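Local coordinates for protein glycoside Hydrolase Family 43_12 (Metagenome, PDB 7JVH) that probably hydrolyses glycosidic bonds in plant polysaccharides, as a family 43 glycoside hydrolase in which a five-bladed beta-propeller is joined to a concanavalin A-like domain, at residues D40-N45 against E51-I56; P174-D179 against W207-E212; Y244-T249 against V341-T346; L449-K454 against L473-E478. One frame throughout, in Å; residues are numbered along the deposited sequence.

Contact 1. Residues D40-N45 against E51-I56; sequences DIYAKN and EFYSPI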
loop_
_atom_site.group_PDB
_atom_site.type_symbol
_atom_site.label_atom_id
_atom_site.label_comp_id
_atom_site.label_asym_id
_atom_site.label_seq_id
_atom_site.Cartn_x
_atom_site.Cartn_y
_atom_site.Cartn_z
ATOM N N ASP A 40 -5.012 13.768 15.326
ATOM C CA ASP A 40 -5.287 13.954 16.737
ATOM C C ASP A 40 -4.501 12.972 17.622
ATOM O O ASP A 40 -3.929 13.366 18.639
ATOM C CB ASP A 40 -6.785 13.774 16.993
ATOM C CG ASP A 40 -7.635 14.811 16.300
ATOM O OD1 ASP A 40 -7.114 15.858 15.854
ATOM O OD2 ASP A 40 -8.854 14.590 16.193
ATOM N N ILE A 41 -4.486 11.699 17.216
ATOM C CA ILE A 41 -3.958 10.612 18.017
ATOM C C ILE A 41 -2.485 10.824 18.432
ATOM O O ILE A 41 -2.095 10.483 19.544
ATOM C CB ILE A 41 -4.139 9.233 17.313
ATOM C CG1 ILE A 41 -4.010 8.079 18.310
ATOM C CG2 ILE A 41 -3.143 9.060 16.180
ATOM C CD1 ILE A 41 -5.188 7.976 19.261
ATOM N N TYR A 42 -1.682 11.373 17.519
ATOM C CA TYR A 42 -0.261 11.581 17.737
ATOM C C TYR A 42 -0.036 12.811 18.616
ATOM O O TYR A 42 0.850 12.800 19.489
ATOM C CB TYR A 42 0.481 11.747 16.415
ATOM C CG TYR A 42 0.300 10.572 15.479
ATOM C CD1 TYR A 42 0.712 9.309 15.857
ATOM C CD2 TYR A 42 -0.279 10.723 14.213
ATOM C CE1 TYR A 42 0.565 8.235 15.026
ATOM C CE2 TYR A 42 -0.434 9.641 13.365
ATOM C CZ TYR A 42 -0.011 8.400 13.779
ATOM O OH TYR A 42 -0.151 7.311 12.956
ATOM N N ALA A 43 -0.838 13.861 18.379
ATOM C CA ALA A 43 -0.796 15.095 19.157
ATOM C C ALA A 43 -1.182 14.874 20.628
ATOM O O ALA A 43 -0.621 15.497 21.517
ATOM C CB ALA A 43 -1.705 16.139 18.512
ATOM N N LYS A 44 -2.153 13.985 20.853
ATOM C CA LYS A 44 -2.647 13.623 22.175
ATOM C C LYS A 44 -1.813 12.563 22.913
ATOM O O LYS A 44 -2.003 12.377 24.104
ATOM C CB LYS A 44 -4.083 13.117 22.087
ATOM C CG LYS A 44 -5.104 14.149 21.608
ATOM C CD LYS A 44 -6.498 13.567 21.422
ATOM C CE LYS A 44 -6.811 12.605 22.574
ATOM N NZ LYS A 44 -8.260 12.452 22.807
ATOM N N ASN A 45 -0.892 11.905 22.209
ATOM C CA ASN A 45 -0.058 10.864 22.790
ATOM C C ASN A 45 1.391 11.088 22.375
ATOM O O ASN A 45 1.904 10.367 21.523
ATOM C CB ASN A 45 -0.514 9.479 22.313
ATOM C CG ASN A 45 -1.926 9.139 22.725
ATOM O OD1 ASN A 45 -2.127 8.475 23.750
ATOM N ND2 ASN A 45 -2.916 9.550 21.906
ATOM N N GLU A 51 9.707 4.976 23.124
ATOM C CA GLU A 51 8.449 4.552 22.486
ATOM C C GLU A 51 8.487 4.853 20.990
ATOM O O GLU A 51 9.376 5.568 20.555
ATOM C CB GLU A 51 7.298 5.279 23.171
ATOM C CG GLU A 51 6.981 4.736 24.544
ATOM C CD GLU A 51 5.975 5.573 25.299
ATOM O OE1 GLU A 51 6.114 6.794 25.259
ATOM O OE2 GLU A 51 5.071 5.010 25.914
ATOM N N PHE A 52 7.551 4.271 20.250
ATOM C CA PHE A 52 7.390 4.500 18.794
ATOM C C PHE A 52 5.917 4.337 18.449
ATOM O O PHE A 52 5.189 3.732 19.214
ATOM C CB PHE A 52 8.259 3.568 17.952
ATOM C CG PHE A 52 7.779 2.146 17.823
ATOM C CD1 PHE A 52 7.870 1.270 18.885
ATOM C CD2 PHE A 52 7.266 1.670 16.633
ATOM C CE1 PHE A 52 7.465 -0.043 18.758
ATOM C CE2 PHE A 52 6.838 0.363 16.521
ATOM C CZ PHE A 52 6.936 -0.492 17.584
ATOM N N TYR A 53 5.503 4.957 17.353
ATOM C CA TYR A 53 4.142 4.847 16.847
ATOM C C TYR A 53 4.004 3.639 15.917
ATOM O O TYR A 53 4.877 3.391 15.085
ATOM C CB TYR A 53 3.764 6.132 16.102
ATOM C CG TYR A 53 3.644 7.367 16.992
ATOM C CD1 TYR A 53 2.812 7.365 18.107
ATOM C CD2 TYR A 53 4.328 8.545 16.696
ATOM C CE1 TYR A 53 2.663 8.480 18.892
ATOM C CE2 TYR A 53 4.190 9.672 17.484
ATOM C CZ TYR A 53 3.358 9.632 18.586
ATOM O OH TYR A 53 3.208 10.721 19.406
ATOM N N SER A 54 2.855 3.012 16.143
ATOM C CA SER A 54 2.273 1.879 15.404
ATOM C C SER A 54 0.851 2.250 14.987
ATOM O O SER A 54 -0.025 2.392 15.812
ATOM C CB SER A 54 2.306 0.614 16.170
ATOM O OG SER A 54 1.964 -0.461 15.331
ATOM N N PRO A 55 0.664 2.251 13.509
ATOM C CA PRO A 55 1.427 1.669 12.398
ATOM C C PRO A 55 2.768 2.308 12.040
ATOM O O PRO A 55 2.896 3.533 12.008
ATOM C CB PRO A 55 0.475 1.860 11.218
ATOM C CG PRO A 55 -0.314 3.074 11.552
ATOM C CD PRO A 55 -0.521 2.990 13.043
ATOM N N ILE A 56 3.746 1.465 11.729
ATOM C CA ILE A 56 5.117 1.927 11.382
ATOM C C ILE A 56 5.129 2.490 9.968
ATOM O O ILE A 56 6.048 3.224 9.661
ATOM C CB ILE A 56 6.142 0.801 11.569
ATOM C CG1 ILE A 56 5.950 -0.319 10.550
ATOM C CG2 ILE A 56 6.082 0.284 12.991
ATOM C CD1 ILE A 56 6.295 -1.679 11.087
HETATM O O HOH W 1 1.685 5.498 13.300
#
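Tyr42 and Tyr53 reach each other with the same first torsion: in both, CG lies anti to the carbonyl carbon and beside the backbone N (chi1 -57° and -67°), which swings each ring into the gap between the short helix 40-43 and strand 51-53. The rings meet as a T-shaped (edge-to-face) pair, centroids 4.7 Å apart and planes at 66°. Tyr42 supplies the edge, its CD1 set over the centre of the Tyr53 face and 3.6 Å from Tyr53 CD1, while Ile41 CG2 lies over one face of the Tyr42 ring. At its far end Tyr53 OH donates a short hydrogen bond to Asn45 O (2.5 Å), arriving tilted from the carbonyl plane. The Asn45 amide turns back instead, ND2 reaching Ile41 O at 2.7 Å on a lone pair in the carbonyl plane. Tyr42 OH crosses to the other segment through a water, to which it donates at 2.6 Å and which in turn donates to Pro55 O, in the residue that follows a cis peptide bond. Asp40 is salt-bridged to Lys442 of the C-terminal domain, whereas Pro55 packs on strand 335-342 of the propeller, placing the contact where the two domains are joined. Chemically, both phenols keep their apolar rings in the buried interior and direct their hydroxyl protons to main-chain carbonyls, one directly and one by way of water.

Contact 2. Residues P174-D179 against W207-E212; sequences PSLFFD and WEYDLE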
loop_
_atom_site.group_PDB
_atom_site.type_symbol
_atom_site.label_atom_id
_atom_site.label_comp_id
_atom_site.label_asym_id
_atom_site.label_seq_id
_atom_site.Cartn_x
_atom_site.Cartn_y
_atom_site.Cartn_z
ATOM N N PRO A 174 0.578 -16.302 -2.552
ATOM C CA PRO A 174 1.680 -17.262 -2.590
ATOM C C PRO A 174 2.748 -16.950 -1.536
ATOM O O PRO A 174 2.932 -15.798 -1.159
ATOM C CB PRO A 174 2.261 -17.046 -3.989
ATOM C CG PRO A 174 1.860 -15.656 -4.360
ATOM C CD PRO A 174 0.505 -15.463 -3.755
ATOM N N SER A 175 3.454 -17.987 -1.084
ATOM C CA SER A 175 4.515 -17.842 -0.091
ATOM C C SER A 175 5.373 -19.100 -0.092
ATOM O O SER A 175 4.866 -20.206 0.013
ATOM C CB SER A 175 3.894 -17.581 1.288
ATOM O OG SER A 175 4.842 -17.357 2.285
ATOM N N LEU A 176 6.685 -18.913 -0.225
ATOM C CA LEU A 176 7.650 -19.996 -0.278
ATOM C C LEU A 176 8.218 -20.290 1.110
ATOM O O LEU A 176 8.230 -19.419 1.985
ATOM C CB LEU A 176 8.795 -19.636 -1.214
ATOM C CG LEU A 176 8.428 -19.284 -2.645
ATOM C CD1 LEU A 176 9.546 -18.486 -3.300
ATOM C CD2 LEU A 176 8.111 -20.540 -3.433
ATOM N N PHE A 177 8.668 -21.536 1.294
ATOM C CA PHE A 177 9.356 -21.979 2.495
ATOM C C PHE A 177 10.450 -22.961 2.098
ATOM O O PHE A 177 10.211 -23.871 1.294
ATOM C CB PHE A 177 8.382 -22.647 3.468
ATOM C CG PHE A 177 9.055 -23.478 4.522
ATOM C CD1 PHE A 177 9.592 -22.891 5.657
ATOM C CD2 PHE A 177 9.170 -24.862 4.362
ATOM C CE1 PHE A 177 10.229 -23.666 6.610
ATOM C CE2 PHE A 177 9.805 -25.640 5.317
ATOM C CZ PHE A 177 10.329 -25.042 6.449
ATOM N N PHE A 178 11.647 -22.777 2.668
ATOM C CA PHE A 178 12.818 -23.577 2.343
ATOM C C PHE A 178 13.242 -24.445 3.524
ATOM O O PHE A 178 13.808 -23.950 4.486
ATOM C CB PHE A 178 13.955 -22.655 1.904
ATOM C CG PHE A 178 13.567 -21.705 0.813
ATOM C CD1 PHE A 178 13.372 -22.160 -0.482
ATOM C CD2 PHE A 178 13.376 -20.350 1.085
ATOM C CE1 PHE A 178 12.997 -21.281 -1.498
ATOM C CE2 PHE A 178 13.000 -19.460 0.079
ATOM C CZ PHE A 178 12.812 -19.926 -1.214
ATOM N N ASP A 179 12.965 -25.747 3.426
ATOM C CA ASP A 179 13.229 -26.722 4.495
ATOM C C ASP A 179 14.732 -27.020 4.640
ATOM O O ASP A 179 15.549 -26.422 3.958
ATOM C CB ASP A 179 12.451 -28.014 4.226
ATOM C CG ASP A 179 12.006 -28.705 5.493
ATOM O OD1 ASP A 179 12.686 -28.562 6.537
ATOM O OD2 ASP A 179 10.951 -29.375 5.451
ATOM N N TRP A 207 2.536 -26.925 -2.313
ATOM C CA TRP A 207 3.219 -27.554 -3.443
ATOM C C TRP A 207 4.685 -27.672 -3.095
ATOM O O TRP A 207 5.233 -26.786 -2.452
ATOM C CB TRP A 207 3.163 -26.663 -4.680
ATOM C CG TRP A 207 1.818 -26.386 -5.246
ATOM C CD1 TRP A 207 0.925 -25.459 -4.816
ATOM C CD2 TRP A 207 1.232 -27.003 -6.401
ATOM N NE1 TRP A 207 -0.187 -25.466 -5.612
ATOM C CE2 TRP A 207 -0.033 -26.410 -6.589
ATOM C CE3 TRP A 207 1.644 -28.011 -7.281
ATOM C CZ2 TRP A 207 -0.896 -26.794 -7.624
ATOM C CZ3 TRP A 207 0.787 -28.387 -8.316
ATOM C CH2 TRP A 207 -0.474 -27.787 -8.467
ATOM N N GLU A 208 5.325 -28.745 -3.558
ATOM C CA GLU A 208 6.778 -28.819 -3.608
ATOM C C GLU A 208 7.226 -27.877 -4.724
ATOM O O GLU A 208 6.533 -27.727 -5.733
ATOM C CB GLU A 208 7.254 -30.253 -3.878
ATOM C CG GLU A 208 8.735 -30.489 -3.580
ATOM C CD GLU A 208 9.124 -31.973 -3.651
ATOM O OE1 GLU A 208 8.237 -32.836 -3.468
ATOM O OE2 GLU A 208 10.320 -32.285 -3.879
ATOM N N TYR A 209 8.383 -27.236 -4.530
ATOM C CA TYR A 209 8.885 -26.202 -5.432
ATOM C C TYR A 209 10.240 -26.629 -5.964
ATOM O O TYR A 209 11.069 -27.154 -5.226
ATOM C CB TYR A 209 8.981 -24.865 -4.686
ATOM C CG TYR A 209 9.332 -23.631 -5.516
ATOM C CD1 TYR A 209 8.344 -22.890 -6.174
ATOM C CD2 TYR A 209 10.644 -23.169 -5.587
ATOM C CE1 TYR A 209 8.668 -21.751 -6.905
ATOM C CE2 TYR A 209 10.975 -22.030 -6.313
ATOM C CZ TYR A 209 9.989 -21.323 -6.971
ATOM O OH TYR A 209 10.323 -20.189 -7.696
ATOM N N ASP A 210 10.445 -26.411 -7.265
ATOM C CA ASP A 210 11.674 -26.750 -7.949
ATOM C C ASP A 210 12.532 -25.494 -8.036
ATOM O O ASP A 210 12.178 -24.548 -8.746
ATOM C CB ASP A 210 11.370 -27.300 -9.343
ATOM C CG ASP A 210 12.618 -27.799 -10.056
ATOM O OD1 ASP A 210 13.662 -27.114 -10.007
ATOM O OD2 ASP A 210 12.563 -28.887 -10.666
ATOM N N LEU A 211 13.662 -25.498 -7.315
ATOM C CA LEU A 211 14.535 -24.339 -7.201
ATOM C C LEU A 211 15.244 -24.033 -8.512
ATOM O O LEU A 211 15.414 -22.874 -8.867
ATOM C CB LEU A 211 15.538 -24.524 -6.061
ATOM C CG LEU A 211 14.864 -24.622 -4.688
ATOM C CD1 LEU A 211 15.660 -25.509 -3.743
ATOM C CD2 LEU A 211 14.626 -23.245 -4.085
ATOM N N GLU A 212 15.633 -25.084 -9.241
ATOM C CA GLU A 212 16.290 -24.939 -10.541
ATOM C C GLU A 212 15.369 -24.248 -11.539
ATOM O O GLU A 212 15.749 -23.258 -12.145
ATOM C CB GLU A 212 16.766 -26.291 -11.068
ATOM C CG GLU A 212 17.774 -26.962 -10.141
ATOM C CD GLU A 212 17.138 -27.697 -8.956
ATOM O OE1 GLU A 212 16.074 -28.327 -9.149
ATOM O OE2 GLU A 212 17.683 -27.622 -7.832
#
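Leu176 and Tyr209 meet on one face of a four-stranded antiparallel propeller blade, reaching across strand 184-190, which separates strand 175-178 from strand 203-210. Two kinds of apolar interaction make up the contact, and no hydrogen bond passes between the segments. The first is CH-pi: Leu176 CD2 sits over the Tyr209 ring 3.7 Å from its centroid and 16° off the normal, shifted toward the rim on the CD1 side. Tyr209 extends to meet it with CG anti to the backbone N (chi1 -173°), and its hydroxyl is hydrogen-bonded to Asp214 beyond the strand. A serine in place of Tyr209 would probably leave the Leu176 methyl without the aromatic face it rests on and Asp214 without its phenol partner. The second kind is plain aliphatic-aromatic packing by Phe178 and Leu211, whose side-chain ends lean together. Tyr136 of the neighbouring blade touches Leu176, Phe178 and Leu211, so the patch also faces the seam between blades. Within it, Leu211 CD2 approaches Phe178 CE1 to 3.6 Å.

Contact 3. Residues Y244-T249 against V341-T346; sequences YKKNGT and VDWSGT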
loop_
_atom_site.group_PDB
_atom_site.type_symbol
_atom_site.label_atom_id
_atom_site.label_comp_id
_atom_site.label_asym_id
_atom_site.label_seq_id
_atom_site.Cartn_x
_atom_site.Cartn_y
_atom_site.Cartn_z
ATOM N N TYR A 244 6.561 -21.545 8.836
ATOM C CA TYR A 244 7.778 -21.384 9.622
ATOM C C TYR A 244 8.074 -22.731 10.253
ATOM O O TYR A 244 7.166 -23.521 10.484
ATOM C CB TYR A 244 7.604 -20.313 10.711
ATOM C CG TYR A 244 6.965 -19.022 10.240
ATOM C CD1 TYR A 244 7.708 -18.034 9.593
ATOM C CD2 TYR A 244 5.610 -18.790 10.455
ATOM C CE1 TYR A 244 7.121 -16.862 9.179
ATOM C CE2 TYR A 244 5.007 -17.611 10.034
ATOM C CZ TYR A 244 5.762 -16.658 9.402
ATOM O OH TYR A 244 5.141 -15.504 8.989
ATOM N N LYS A 245 9.353 -23.004 10.509
ATOM C CA LYS A 245 9.750 -24.228 11.194
ATOM C C LYS A 245 10.542 -23.850 12.417
ATOM O O LYS A 245 11.474 -23.073 12.312
ATOM C CB LYS A 245 10.590 -25.103 10.279
ATOM C CG LYS A 245 10.687 -26.549 10.735
ATOM C CD LYS A 245 11.565 -27.333 9.773
ATOM C CE LYS A 245 11.697 -28.771 10.188
ATOM N NZ LYS A 245 12.479 -29.521 9.176
ATOM N N LYS A 246 10.157 -24.404 13.572
ATOM C CA LYS A 246 10.791 -24.100 14.856
ATOM C C LYS A 246 10.782 -25.322 15.782
ATOM O O LYS A 246 9.731 -25.897 16.047
ATOM C CB LYS A 246 10.063 -22.928 15.506
ATOM C CG LYS A 246 10.869 -22.176 16.558
ATOM C CD LYS A 246 10.135 -20.921 16.984
ATOM C CE LYS A 246 10.661 -20.336 18.278
ATOM N NZ LYS A 246 10.274 -21.198 19.440
ATOM N N ASN A 247 11.965 -25.699 16.276
ATOM C CA ASN A 247 12.165 -26.902 17.112
ATOM C C ASN A 247 11.620 -28.163 16.460
ATOM O O ASN A 247 10.969 -28.972 17.114
ATOM C CB ASN A 247 11.534 -26.735 18.504
ATOM C CG ASN A 247 11.934 -25.433 19.174
ATOM O OD1 ASN A 247 11.115 -24.766 19.814
ATOM N ND2 ASN A 247 13.205 -25.061 19.028
ATOM N N GLY A 248 11.866 -28.303 15.156
ATOM C CA GLY A 248 11.451 -29.471 14.395
ATOM C C GLY A 248 9.989 -29.527 13.986
ATOM O O GLY A 248 9.606 -30.428 13.236
ATOM N N THR A 249 9.179 -28.558 14.430
ATOM C CA THR A 249 7.748 -28.500 14.138
ATOM C C THR A 249 7.464 -27.476 13.038
ATOM O O THR A 249 8.096 -26.421 12.995
ATOM C CB THR A 249 6.960 -28.112 15.405
ATOM O OG1 THR A 249 7.179 -29.089 16.427
ATOM C CG2 THR A 249 5.473 -28.008 15.140
ATOM N N VAL A 341 6.276 -10.339 19.444
ATOM C CA VAL A 341 5.669 -11.698 19.462
ATOM C C VAL A 341 6.441 -12.614 20.413
ATOM O O VAL A 341 7.619 -12.784 20.214
ATOM C CB VAL A 341 5.615 -12.285 18.040
ATOM C CG1 VAL A 341 5.320 -13.773 18.052
ATOM C CG2 VAL A 341 4.609 -11.556 17.175
ATOM N N ASP A 342 5.780 -13.158 21.427
ATOM C CA ASP A 342 6.431 -14.123 22.303
ATOM C C ASP A 342 6.274 -15.518 21.688
ATOM O O ASP A 342 5.156 -15.980 21.470
ATOM C CB ASP A 342 5.818 -14.088 23.706
ATOM C CG ASP A 342 6.445 -15.096 24.658
ATOM O OD1 ASP A 342 7.262 -15.937 24.247
ATOM O OD2 ASP A 342 6.110 -15.057 25.847
ATOM N N TRP A 343 7.410 -16.167 21.409
ATOM C CA TRP A 343 7.427 -17.527 20.902
ATOM C C TRP A 343 8.370 -18.411 21.712
ATOM O O TRP A 343 9.084 -19.228 21.165
ATOM C CB TRP A 343 7.793 -17.548 19.411
ATOM C CG TRP A 343 7.187 -18.707 18.674
ATOM C CD1 TRP A 343 6.614 -19.826 19.228
ATOM C CD2 TRP A 343 7.106 -18.879 17.251
ATOM N NE1 TRP A 343 6.171 -20.672 18.237
ATOM C CE2 TRP A 343 6.462 -20.117 17.013
ATOM C CE3 TRP A 343 7.518 -18.117 16.160
ATOM C CZ2 TRP A 343 6.220 -20.596 15.728
ATOM C CZ3 TRP A 343 7.271 -18.596 14.875
ATOM C CH2 TRP A 343 6.648 -19.835 14.672
ATOM N N SER A 344 8.324 -18.243 23.033
ATOM C CA SER A 344 9.128 -19.012 23.980
ATOM C C SER A 344 8.524 -20.400 24.244
ATOM O O SER A 344 9.183 -21.250 24.833
ATOM C CB SER A 344 9.274 -18.251 25.299
ATOM O OG SER A 344 8.009 -17.983 25.873
ATOM N N GLY A 345 7.266 -20.597 23.829
ATOM C CA GLY A 345 6.544 -21.851 23.963
ATOM C C GLY A 345 6.187 -22.444 22.608
ATOM O O GLY A 345 6.703 -22.020 21.573
ATOM N N THR A 346 5.302 -23.443 22.626
ATOM C CA THR A 346 4.828 -24.125 21.413
ATOM C C THR A 346 4.312 -23.149 20.341
ATOM O O THR A 346 4.664 -23.284 19.177
ATOM C CB THR A 346 3.704 -25.126 21.760
ATOM O OG1 THR A 346 4.173 -26.046 22.758
ATOM C CG2 THR A 346 3.248 -25.893 20.528
#
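Lys246 lies stretched over the indole of Trp343, and its conformation explains both of its roles there. The chain runs nearly straight from chi1 to chi3, carrying CD above the centre of the ring system, 3.8 Å from the centroid of the six-membered ring in a CH-pi contact. A bend at the last torsion (chi4 -72°) then turns the ammonium group down toward the backbone, where NZ donates to Trp343 O at 2.9 Å, almost head-on to the carbonyl. From the same position NZ lies over the five-membered ring, 4.1 Å from its centroid, as a cation-pi partner. The indole is itself fixed: NE1 donates in the ring plane to Thr346 O at 3.2 Å, from above that carbonyl's plane, and Tyr251 and Tyr315 meet the ring edge-to-face. Tyr244 CB touches the indole rim at CH2, 4.1 Å away. Asp342 OD1, accepting from Ser344 N in an Asx turn and also from Ser344 OG, shapes the backbone beside Trp343. A leucine in place of Trp343 would probably leave the Lys246 methylenes without their flat platform and the ammonium without its cation-pi partner. The two segments belong to successive four-stranded propeller blades, and Lys246 begins the type I' turn of its hairpin. One lysine thus joins adjacent blades by both sides of its character, aliphatic carbons on the aromatic face and charge against pi electrons and a carbonyl oxygen.

Contact 4. Residues L449-K454 against L473-E478; sequences LSYNTK and LTVQTE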
loop_
_atom_site.group_PDB
_atom_site.type_symbol
_atom_site.label_atom_id
_atom_site.label_comp_id
_atom_site.label_asym_id
_atom_site.label_seq_id
_atom_site.Cartn_x
_atom_site.Cartn_y
_atom_site.Cartn_z
ATOM N N LEU A 449 3.346 25.875 -8.682
ATOM C CA LEU A 449 3.562 25.544 -10.082
ATOM C C LEU A 449 3.689 26.790 -10.934
ATOM O O LEU A 449 3.071 27.814 -10.658
ATOM C CB LEU A 449 2.469 24.595 -10.634
ATOM C CG LEU A 449 1.075 25.150 -10.952
ATOM C CD1 LEU A 449 0.441 24.497 -12.159
ATOM C CD2 LEU A 449 0.171 24.997 -9.743
ATOM N N SER A 450 4.548 26.688 -11.950
ATOM C CA SER A 450 4.708 27.673 -12.991
ATOM C C SER A 450 4.017 27.103 -14.223
ATOM O O SER A 450 4.440 26.097 -14.779
ATOM C CB SER A 450 6.182 27.952 -13.241
ATOM O OG SER A 450 6.365 28.557 -14.504
ATOM N N TYR A 451 2.927 27.763 -14.625
ATOM C CA TYR A 451 1.973 27.244 -15.580
ATOM C C TYR A 451 2.338 27.784 -16.931
ATOM O O TYR A 451 2.103 28.959 -17.222
ATOM C CB TYR A 451 0.556 27.676 -15.169
ATOM C CG TYR A 451 -0.495 27.389 -16.203
ATOM C CD1 TYR A 451 -1.123 26.147 -16.257
ATOM C CD2 TYR A 451 -0.839 28.340 -17.148
ATOM C CE1 TYR A 451 -2.081 25.860 -17.220
ATOM C CE2 TYR A 451 -1.794 28.065 -18.122
ATOM C CZ TYR A 451 -2.411 26.820 -18.153
ATOM O OH TYR A 451 -3.351 26.589 -19.108
ATOM N N ASN A 452 2.990 26.948 -17.743
ATOM C CA ASN A 452 3.175 27.198 -19.186
ATOM C C ASN A 452 1.937 27.737 -19.946
ATOM O O ASN A 452 1.034 26.982 -20.297
ATOM C CB ASN A 452 3.659 25.925 -19.866
ATOM C CG ASN A 452 4.113 26.173 -21.279
ATOM O OD1 ASN A 452 3.559 27.022 -21.970
ATOM N ND2 ASN A 452 5.138 25.450 -21.715
ATOM N N THR A 453 1.929 29.049 -20.207
ATOM C CA THR A 453 0.819 29.738 -20.899
ATOM C C THR A 453 0.767 29.403 -22.380
ATOM O O THR A 453 -0.258 29.563 -23.006
ATOM C CB THR A 453 0.896 31.269 -20.736
ATOM O OG1 THR A 453 2.155 31.711 -21.246
ATOM C CG2 THR A 453 0.740 31.637 -19.273
ATOM N N LYS A 454 1.894 28.951 -22.928
ATOM C CA LYS A 454 1.996 28.574 -24.339
ATOM C C LYS A 454 1.279 27.248 -24.616
ATOM O O LYS A 454 0.521 27.158 -25.568
ATOM C CB LYS A 454 3.452 28.522 -24.818
ATOM C CG LYS A 454 3.590 28.162 -26.291
ATOM C CD LYS A 454 5.003 28.370 -26.818
ATOM C CE LYS A 454 5.121 27.868 -28.262
ATOM N NZ LYS A 454 6.489 27.398 -28.656
ATOM N N LEU A 473 -8.341 20.238 -8.816
ATOM C CA LEU A 473 -8.281 21.688 -8.960
ATOM C C LEU A 473 -7.168 21.994 -9.940
ATOM O O LEU A 473 -6.020 21.658 -9.700
ATOM C CB LEU A 473 -7.978 22.348 -7.618
ATOM C CG LEU A 473 -7.816 23.882 -7.592
ATOM C CD1 LEU A 473 -9.151 24.595 -7.803
ATOM C CD2 LEU A 473 -7.192 24.337 -6.280
ATOM N N THR A 474 -7.520 22.626 -11.062
ATOM C CA THR A 474 -6.593 22.889 -12.152
ATOM C C THR A 474 -6.680 24.352 -12.609
ATOM O O THR A 474 -7.773 24.941 -12.653
ATOM C CB THR A 474 -6.887 21.982 -13.373
ATOM O OG1 THR A 474 -8.254 22.144 -13.759
ATOM C CG2 THR A 474 -6.663 20.517 -13.061
ATOM N N VAL A 475 -5.515 24.924 -12.941
ATOM C CA VAL A 475 -5.421 26.138 -13.724
ATOM C C VAL A 475 -5.628 25.708 -15.157
ATOM O O VAL A 475 -5.058 24.722 -15.592
ATOM C CB VAL A 475 -4.042 26.841 -13.577
ATOM C CG1 VAL A 475 -3.910 28.074 -14.464
ATOM C CG2 VAL A 475 -3.783 27.192 -12.128
ATOM N N GLN A 476 -6.457 26.466 -15.883
ATOM C CA GLN A 476 -6.731 26.251 -17.299
ATOM C C GLN A 476 -6.689 27.601 -18.007
ATOM O O GLN A 476 -6.518 28.614 -17.362
ATOM C CB GLN A 476 -8.092 25.586 -17.467
ATOM C CG GLN A 476 -8.183 24.234 -16.775
ATOM C CD GLN A 476 -9.526 23.560 -16.947
ATOM O OE1 GLN A 476 -10.238 23.809 -17.908
ATOM N NE2 GLN A 476 -9.884 22.709 -16.002
ATOM N N THR A 477 -6.836 27.583 -19.337
ATOM C CA THR A 477 -6.832 28.790 -20.163
ATOM C C THR A 477 -8.150 28.918 -20.922
ATOM O O THR A 477 -8.700 27.929 -21.392
ATOM C CB THR A 477 -5.685 28.796 -21.198
ATOM O OG1 THR A 477 -4.436 28.458 -20.570
ATOM C CG2 THR A 477 -5.555 30.166 -21.868
ATOM N N GLU A 478 -8.643 30.157 -21.019
ATOM C CA GLU A 478 -9.852 30.518 -21.753
ATOM C C GLU A 478 -9.639 31.940 -22.267
ATOM O O GLU A 478 -9.632 32.886 -21.485
ATOM C CB GLU A 478 -11.085 30.446 -20.855
ATOM C CG GLU A 478 -11.348 29.055 -20.288
ATOM C CD GLU A 478 -12.618 28.963 -19.459
ATOM O OE1 GLU A 478 -13.406 29.917 -19.439
ATOM O OE2 GLU A 478 -12.813 27.932 -18.801
#
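Tyr451 presents one ring face to Val475 and the hydroxyl end of its edge to Thr477, two residues of the same strand. Val475 CG1 stands almost squarely over the ring centre, 3.8 Å from the centroid and only 9° off the normal, a CH-pi contact. Tyr451 CG is anti to the backbone N (chi1 170°), which aims the phenol along the facing strand. There Tyr451 OH meets Thr477 OG1 in the ring plane, hydroxyl to hydroxyl, in a 2.6 Å hydrogen bond. The two strands come from opposing sheets of the concanavalin A-like beta-sandwich; their short segments run in similar directions, 24° apart, with axes 9.6 Å apart, so Tyr451 and Val475 belong to the filling between the sheets. Tyr451 OH also hydrogen-bonds Gln457 O, in the connection just before strand 458-464. Where Val475 and Thr477 point toward the opposite segment, Gln476 between them points away: its NE2 donates to Thr474 OG1 at 2.8 Å, within the amide plane and nearly straight.

Overall arrangement
The four contacts follow one another in series along the chain, each closing before the next opens. Contacts 2 and 3 lie in the propeller, their centres 21 Å apart, and they touch: Asp179 of 174-179 forms a salt bridge with Lys245 of 244-249, tying the blade of contact 2 to the next. Strand 335-342, which leads into contact 3, also packs against Pro55 and Ile56 of contact 1, whose centre is 31 Å away. Contact 4 stands in the C-terminal sandwich, 61 Å from contact 3 between centres and across the chain's centre from it. Contact 1, 39 Å from contact 4, sits by the domain junction, where the N-terminal chain leaves sandwich strand 28-37 for the propeller.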